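Local coordinates for putative lipoprotein (Pectobacterium atrosepticum SCRI1043, PDB 3BDU) that is of unknown function but is probably a membrane-anchored lipoprotein, this piece being a small beta domain of the DUF903 family, at residues A[7-10]-A[14-17]. Sequence-based numbering, arbitrary orientation.
Sequences LHTN and TIVA
L7 and I15 face each other as an antiparallel hydrogen-bonded pair, held by two fairly straight backbone bonds: L7 N to I15 O (2.7 Å) and I15 N to L7 O (2.8 Å). Their side chains leave the same face of the sheet but diverge beyond CB. With L7 CG anti to the carbonyl carbon (chi1 -68°), CD1 reaches diagonally past I15 O to lie 3.7 Å from A17 CB; the small A17 methyl lets it pack closely against strand 14-18, and Y32 of strand 30-33 packs on L7, I15 and A17. I15, beta-branched and suited to an extended strand, reaches the other way: with CG1 beside its backbone N (chi1 -55°) and the chain then extended, apolar CD1 arrives 4.0 Å from T9 CG2, the two side chains crossing at about a right angle. T9 suits this place because its methyl meets I15 while OG1 hydrogen-bonds D11 and R13 in the turn. On the opposite face H8 and T14 form the next, non-hydrogen-bonded pair. T14 CG2 approaches the H8 ring obliquely, in van der Waals contact 3.8 Å from CD2, and the polar groups of both residues suit this solvent-facing side. The arrangement is that of a beta hairpin, strand 4-9 turning into strand 14-18, outermost of its sheet within this chain, in a small all-beta domain probably related to SH3-like folds.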
# COMPACT_ATOMS: atom_id res chain seq x y z
N LEU A 7 4.82 22.19 5.06
CA LEU A 7 4.19 21.00 4.49
C LEU A 7 2.99 21.41 3.62
O LEU A 7 2.17 22.23 4.04
CB LEU A 7 3.67 20.07 5.59
CG LEU A 7 4.62 19.32 6.53
CD1 LEU A 7 5.53 20.31 7.25
CD2 LEU A 7 3.81 18.50 7.52
N HIS A 8 2.91 20.84 2.42
CA HIS A 8 1.80 21.10 1.52
C HIS A 8 0.96 19.83 1.51
O HIS A 8 1.46 18.75 1.18
CB HIS A 8 2.31 21.42 0.11
CG HIS A 8 3.20 22.62 0.06
ND1 HIS A 8 4.43 22.66 0.68
CD2 HIS A 8 3.01 23.85 -0.48
CE1 HIS A 8 4.96 23.86 0.52
NE2 HIS A 8 4.12 24.60 -0.18
N THR A 9 -0.30 19.95 1.90
CA THR A 9 -1.20 18.81 1.97
C THR A 9 -1.95 18.59 0.67
O THR A 9 -2.01 19.47 -0.19
CB THR A 9 -2.26 19.01 3.05
OG1 THR A 9 -3.17 20.03 2.63
CG2 THR A 9 -1.61 19.44 4.37
N ASN A 10 -2.52 17.40 0.52
CA ASN A 10 -3.27 17.11 -0.69
C ASN A 10 -4.65 17.74 -0.67
O ASN A 10 -5.47 17.48 -1.55
CB ASN A 10 -3.35 15.60 -0.93
CG ASN A 10 -2.10 15.05 -1.60
OD1 ASN A 10 -1.58 15.64 -2.55
ND2 ASN A 10 -1.61 13.91 -1.12
N THR A 14 -1.15 24.61 3.73
CA THR A 14 0.28 24.75 3.92
C THR A 14 0.42 24.85 5.43
O THR A 14 -0.26 25.65 6.07
CB THR A 14 0.85 26.02 3.26
OG1 THR A 14 0.16 27.17 3.75
CG2 THR A 14 0.69 25.94 1.74
N ILE A 15 1.29 24.02 5.99
CA ILE A 15 1.49 23.99 7.43
C ILE A 15 2.96 24.25 7.75
O ILE A 15 3.85 23.66 7.15
CB ILE A 15 1.07 22.60 7.99
CG1 ILE A 15 -0.38 22.30 7.58
CG2 ILE A 15 1.18 22.57 9.51
CD1 ILE A 15 -0.88 20.92 8.01
N VAL A 16 3.21 25.15 8.70
CA VAL A 16 4.58 25.46 9.11
C VAL A 16 4.98 24.50 10.22
O VAL A 16 4.25 24.32 11.19
CB VAL A 16 4.71 26.89 9.65
CG1 VAL A 16 6.14 27.13 10.12
CG2 VAL A 16 4.33 27.90 8.57
N ALA A 17 6.14 23.88 10.07
CA ALA A 17 6.65 22.96 11.07
C ALA A 17 7.98 23.48 11.59
O ALA A 17 8.77 24.04 10.83
CB ALA A 17 6.84 21.57 10.45